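Local coordinates for protein terminal oxygenase component of carbazole 1,9a-dioxygenase (Sphingomonas, PDB 3GKQ) that probably catalyses, as the terminal Rieske non-heme iron oxygenase component, the angular dioxygenation of carbazole with electrons relayed through its [2Fe-2S] cluster, at residues Y33-P46 with V49-G63. Residues are numbered along the deposited sequence; the frame is centred on the assembly and turned at random.
Sequences YPVRLSAEVAEASP and VQLLGEKVLLNRVDG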
loop_
_atom_site.group_PDB
_atom_site.type_symbol
_atom_site.label_atom_id
_atom_site.label_comp_id
_atom_site.label_asym_id
_atom_site.label_seq_id
_atom_site.Cartn_x
_atom_site.Cartn_y
_atom_site.Cartn_z
ATOM N N TYR A 33 10.809 12.948 25.563
ATOM C CA TYR A 33 10.589 13.404 24.200
ATOM C C TYR A 33 9.462 14.429 24.173
ATOM O O TYR A 33 8.430 14.236 24.809
ATOM C CB TYR A 33 10.177 12.234 23.300
ATOM C CG TYR A 33 11.261 11.216 23.025
ATOM C CD1 TYR A 33 12.198 11.418 22.007
ATOM C CD2 TYR A 33 11.343 10.042 23.774
ATOM C CE1 TYR A 33 13.188 10.471 21.741
ATOM C CE2 TYR A 33 12.324 9.092 23.520
ATOM C CZ TYR A 33 13.242 9.311 22.501
ATOM O OH TYR A 33 14.209 8.370 22.252
ATOM N N PRO A 34 9.653 15.539 23.447
ATOM C CA PRO A 34 8.605 16.560 23.361
ATOM C C PRO A 34 7.627 16.057 22.297
ATOM O O PRO A 34 8.053 15.512 21.280
ATOM C CB PRO A 34 9.373 17.800 22.915
ATOM C CG PRO A 34 10.442 17.224 22.026
ATOM C CD PRO A 34 10.900 15.999 22.805
ATOM N N VAL A 35 6.327 16.227 22.514
ATOM C CA VAL A 35 5.358 15.735 21.541
ATOM C C VAL A 35 4.395 16.775 20.991
ATOM O O VAL A 35 3.833 16.593 19.908
ATOM C CB VAL A 35 4.513 14.585 22.129
ATOM C CG1 VAL A 35 5.413 13.421 22.499
ATOM C CG2 VAL A 35 3.745 15.073 23.353
ATOM N N ARG A 36 4.209 17.869 21.722
ATOM C CA ARG A 36 3.277 18.895 21.280
ATOM C C ARG A 36 3.588 20.232 21.961
ATOM O O ARG A 36 4.275 20.276 22.987
ATOM C CB ARG A 36 1.851 18.441 21.634
ATOM C CG ARG A 36 0.769 18.810 20.633
ATOM C CD ARG A 36 0.313 17.623 19.788
ATOM N NE ARG A 36 1.320 17.224 18.815
ATOM C CZ ARG A 36 1.150 16.275 17.900
ATOM N NH1 ARG A 36 0.001 15.615 17.818
ATOM N NH2 ARG A 36 2.135 15.985 17.063
ATOM N N LEU A 37 3.099 21.321 21.377
ATOM C CA LEU A 37 3.295 22.642 21.960
ATOM C C LEU A 37 2.234 22.785 23.050
ATOM O O LEU A 37 1.118 22.293 22.891
ATOM C CB LEU A 37 3.101 23.731 20.898
ATOM C CG LEU A 37 3.997 23.638 19.661
ATOM C CD1 LEU A 37 3.612 24.709 18.655
ATOM C CD2 LEU A 37 5.450 23.787 20.074
ATOM N N SER A 38 2.578 23.446 24.152
ATOM C CA SER A 38 1.636 23.630 25.255
ATOM C C SER A 38 0.265 24.121 24.799
ATOM O O SER A 38 -0.764 23.635 25.268
ATOM C CB SER A 38 2.200 24.615 26.285
ATOM O OG SER A 38 3.293 24.057 26.990
ATOM N N ALA A 39 0.260 25.082 23.882
ATOM C CA ALA A 39 -0.980 25.656 23.371
ATOM C C ALA A 39 -1.887 24.639 22.680
ATOM O O ALA A 39 -3.096 24.849 22.588
ATOM C CB ALA A 39 -0.663 26.804 22.408
ATOM N N GLU A 40 -1.309 23.544 22.192
ATOM C CA GLU A 40 -2.088 22.521 21.500
ATOM C C GLU A 40 -2.767 21.560 22.467
ATOM O O GLU A 40 -3.621 20.769 22.069
ATOM C CB GLU A 40 -1.189 21.729 20.550
ATOM C CG GLU A 40 -0.548 22.563 19.459
ATOM C CD GLU A 40 0.403 21.753 18.599
ATOM O OE1 GLU A 40 1.387 21.216 19.149
ATOM O OE2 GLU A 40 0.170 21.653 17.376
ATOM N N VAL A 41 -2.373 21.622 23.732
ATOM C CA VAL A 41 -2.947 20.763 24.758
ATOM C C VAL A 41 -3.735 21.660 25.711
ATOM O O VAL A 41 -3.228 22.078 26.751
ATOM C CB VAL A 41 -1.839 20.017 25.535
ATOM C CG1 VAL A 41 -2.458 18.988 26.469
ATOM C CG2 VAL A 41 -0.877 19.343 24.551
ATOM N N ALA A 42 -4.977 21.953 25.340
ATOM C CA ALA A 42 -5.832 22.832 26.131
ATOM C C ALA A 42 -6.630 22.132 27.225
ATOM O O ALA A 42 -6.793 20.911 27.221
ATOM C CB ALA A 42 -6.780 23.592 25.203
ATOM N N GLU A 43 -7.128 22.931 28.163
ATOM C CA GLU A 43 -7.929 22.436 29.279
ATOM C C GLU A 43 -9.124 21.640 28.764
ATOM O O GLU A 43 -9.819 22.069 27.841
ATOM C CB GLU A 43 -8.418 23.622 30.124
ATOM C CG GLU A 43 -9.254 23.263 31.360
ATOM C CD GLU A 43 -8.464 22.541 32.439
ATOM O OE1 GLU A 43 -7.260 22.837 32.607
ATOM O OE2 GLU A 43 -9.053 21.687 33.136
ATOM N N ALA A 44 -9.344 20.469 29.354
ATOM C CA ALA A 44 -10.460 19.604 28.980
ATOM C C ALA A 44 -10.633 19.412 27.477
ATOM O O ALA A 44 -11.760 19.360 26.980
ATOM C CB ALA A 44 -11.759 20.145 29.586
ATOM N N SER A 45 -9.526 19.299 26.752
ATOM C CA SER A 45 -9.594 19.092 25.305
ATOM C C SER A 45 -8.570 18.023 24.897
ATOM O O SER A 45 -7.499 18.343 24.381
ATOM C CB SER A 45 -9.313 20.408 24.573
ATOM O OG SER A 45 -9.629 20.307 23.194
ATOM N N PRO A 46 -8.893 16.735 25.135
ATOM C CA PRO A 46 -8.032 15.587 24.815
ATOM C C PRO A 46 -7.431 15.600 23.409
ATOM O O PRO A 46 -8.128 15.849 22.426
ATOM C CB PRO A 46 -8.954 14.392 25.045
ATOM C CG PRO A 46 -9.813 14.869 26.184
ATOM C CD PRO A 46 -10.156 16.277 25.745
ATOM N N VAL A 49 -1.680 11.539 20.336
ATOM C CA VAL A 49 -0.363 11.668 19.723
ATOM C C VAL A 49 0.248 10.274 19.641
ATOM O O VAL A 49 -0.233 9.332 20.281
ATOM C CB VAL A 49 0.606 12.558 20.556
ATOM C CG1 VAL A 49 0.091 13.994 20.633
ATOM C CG2 VAL A 49 0.778 11.972 21.945
ATOM N N GLN A 50 1.304 10.143 18.850
ATOM C CA GLN A 50 1.993 8.867 18.728
ATOM C C GLN A 50 3.487 9.135 18.689
ATOM O O GLN A 50 3.950 9.968 17.913
ATOM C CB GLN A 50 1.574 8.124 17.454
ATOM C CG GLN A 50 2.234 6.749 17.307
ATOM C CD GLN A 50 1.791 6.007 16.054
ATOM O OE1 GLN A 50 0.608 5.993 15.713
ATOM N NE2 GLN A 50 2.736 5.374 15.374
ATOM N N LEU A 51 4.235 8.458 19.551
ATOM C CA LEU A 51 5.682 8.615 19.566
ATOM C C LEU A 51 6.293 7.254 19.855
ATOM O O LEU A 51 5.777 6.491 20.679
ATOM C CB LEU A 51 6.133 9.631 20.623
ATOM C CG LEU A 51 6.112 9.221 22.095
ATOM C CD1 LEU A 51 6.881 10.248 22.916
ATOM C CD2 LEU A 51 4.681 9.099 22.579
ATOM N N LEU A 52 7.387 6.949 19.166
ATOM C CA LEU A 52 8.064 5.668 19.332
ATOM C C LEU A 52 7.119 4.486 19.133
ATOM O O LEU A 52 7.263 3.445 19.775
ATOM C CB LEU A 52 8.739 5.593 20.706
ATOM C CG LEU A 52 10.055 6.372 20.814
ATOM C CD1 LEU A 52 9.778 7.874 20.842
ATOM C CD2 LEU A 52 10.791 5.954 22.073
ATOM N N GLY A 53 6.151 4.661 18.235
ATOM C CA GLY A 53 5.196 3.607 17.937
ATOM C C GLY A 53 4.074 3.420 18.948
ATOM O O GLY A 53 3.212 2.565 18.760
ATOM N N GLU A 54 4.075 4.212 20.015
ATOM C CA GLU A 54 3.050 4.098 21.046
ATOM C C GLU A 54 1.987 5.192 20.929
ATOM O O GLU A 54 2.308 6.368 20.767
ATOM C CB GLU A 54 3.715 4.136 22.430
ATOM C CG GLU A 54 4.584 2.899 22.710
ATOM C CD GLU A 54 5.331 2.962 24.043
ATOM O OE1 GLU A 54 4.841 3.610 24.988
ATOM O OE2 GLU A 54 6.409 2.340 24.148
ATOM N N LYS A 55 0.721 4.794 20.999
ATOM C CA LYS A 55 -0.384 5.745 20.902
ATOM C C LYS A 55 -0.761 6.256 22.288
ATOM O O LYS A 55 -1.120 5.485 23.178
ATOM C CB LYS A 55 -1.580 5.084 20.216
ATOM C CG LYS A 55 -1.301 4.728 18.756
ATOM C CD LYS A 55 -2.429 3.920 18.128
ATOM C CE LYS A 55 -3.697 4.743 17.972
ATOM N NZ LYS A 55 -4.804 3.939 17.370
ATOM N N VAL A 56 -0.675 7.570 22.457
ATOM C CA VAL A 56 -0.957 8.208 23.737
ATOM C C VAL A 56 -2.058 9.263 23.630
ATOM O O VAL A 56 -2.228 9.885 22.584
ATOM C CB VAL A 56 0.335 8.870 24.283
ATOM C CG1 VAL A 56 0.093 9.469 25.659
ATOM C CG2 VAL A 56 1.464 7.832 24.331
ATOM N N LEU A 57 -2.811 9.447 24.711
ATOM C CA LEU A 57 -3.879 10.442 24.733
ATOM C C LEU A 57 -3.543 11.475 25.804
ATOM O O LEU A 57 -3.336 11.130 26.971
ATOM C CB LEU A 57 -5.230 9.798 25.062
ATOM C CG LEU A 57 -6.456 10.234 24.243
ATOM C CD1 LEU A 57 -7.706 9.959 25.065
ATOM C CD2 LEU A 57 -6.390 11.709 23.859
ATOM N N LEU A 58 -3.488 12.738 25.404
ATOM C CA LEU A 58 -3.165 13.819 26.330
ATOM C C LEU A 58 -4.399 14.642 26.694
ATOM O O LEU A 58 -5.356 14.721 25.930
ATOM C CB LEU A 58 -2.136 14.761 25.699
ATOM C CG LEU A 58 -0.865 14.183 25.074
ATOM C CD1 LEU A 58 -0.099 15.309 24.386
ATOM C CD2 LEU A 58 -0.016 13.517 26.138
ATOM N N ASN A 59 -4.366 15.254 27.871
ATOM C CA ASN A 59 -5.453 16.114 28.312
ATOM C C ASN A 59 -4.948 17.006 29.429
ATOM O O ASN A 59 -4.035 16.636 30.172
ATOM C CB ASN A 59 -6.658 15.303 28.797
ATOM C CG ASN A 59 -7.887 16.176 29.033
ATOM O OD1 ASN A 59 -8.074 17.198 28.364
ATOM N ND2 ASN A 59 -8.736 15.769 29.970
ATOM N N ARG A 60 -5.532 18.193 29.524
ATOM C CA ARG A 60 -5.158 19.146 30.553
ATOM C C ARG A 60 -6.337 19.293 31.509
ATOM O O ARG A 60 -7.427 19.707 31.111
ATOM C CB ARG A 60 -4.803 20.484 29.906
ATOM C CG ARG A 60 -4.530 21.611 30.877
ATOM C CD ARG A 60 -3.819 22.747 30.166
ATOM N NE ARG A 60 -2.448 22.846 30.643
ATOM C CZ ARG A 60 -1.373 22.879 29.867
ATOM N NH1 ARG A 60 -1.480 22.821 28.546
ATOM N NH2 ARG A 60 -0.182 22.969 30.426
ATOM N N VAL A 61 -6.113 18.916 32.764
ATOM C CA VAL A 61 -7.145 18.985 33.792
ATOM C C VAL A 61 -6.654 19.891 34.913
ATOM O O VAL A 61 -5.641 19.606 35.558
ATOM C CB VAL A 61 -7.448 17.587 34.363
ATOM C CG1 VAL A 61 -8.585 17.671 35.374
ATOM C CG2 VAL A 61 -7.806 16.635 33.232
ATOM N N ASP A 62 -7.386 20.978 35.144
ATOM C CA ASP A 62 -7.011 21.949 36.161
ATOM C C ASP A 62 -5.590 22.425 35.886
ATOM O O ASP A 62 -4.748 22.464 36.782
ATOM C CB ASP A 62 -7.104 21.346 37.568
ATOM C CG ASP A 62 -8.532 21.000 37.959
ATOM O OD1 ASP A 62 -9.451 21.760 37.580
ATOM O OD2 ASP A 62 -8.736 19.977 38.652
ATOM N N GLY A 63 -5.333 22.762 34.626
ATOM C CA GLY A 63 -4.026 23.253 34.231
ATOM C C GLY A 63 -2.898 22.237 34.158
ATOM O O GLY A 63 -1.814 22.567 33.684
HETATM O O HOH W 1 -10.515 23.757 35.378
#
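Val35 splits its two methyls between both strands of the facing hairpin: CG1 meets Leu51 CD1 at 3.5 Å, while CG2 reaches Leu58 CD1. The Val41 side chain crosses that of Leu58 at about a right angle, CG2 4.1 Å from CD1. At the hairpin turn, Leu52 CD1 makes a CH-pi contact over the Tyr33 ring, 3.9 Å from its centroid and 13° off the normal; Tyr33 OH hydrogen-bonds to Phe28 O. This tight, buried half joins two three-stranded antiparallel sheets of the Rieske domain, 31-35 belonging to one and the 47-51/54-61 hairpin to the other. Toward solvent, Arg60 NH1 donates to Val41 O (2.6 Å) near the guanidinium plane, NE donates a hydrogen bond to Gly63 O, and NH2 forms a salt bridge with Glu131. Replacing Arg60 with an alanine is likely to leave Val41 O and Gly63 O without their donor and the Glu131 carboxylate without its opposite charge. Glu43, its CG anti to the backbone N (chi1 -179°) and its chain bent at chi2, turns its carboxylate to the turn amides: OE2 accepts from Asp62 N at 2.7 Å, on its syn lone pair, and OE1 from Gly63 N at 2.8 Å. At this exposed end, a water donates to Asp62 OD1 and weakly to Glu43 OE2.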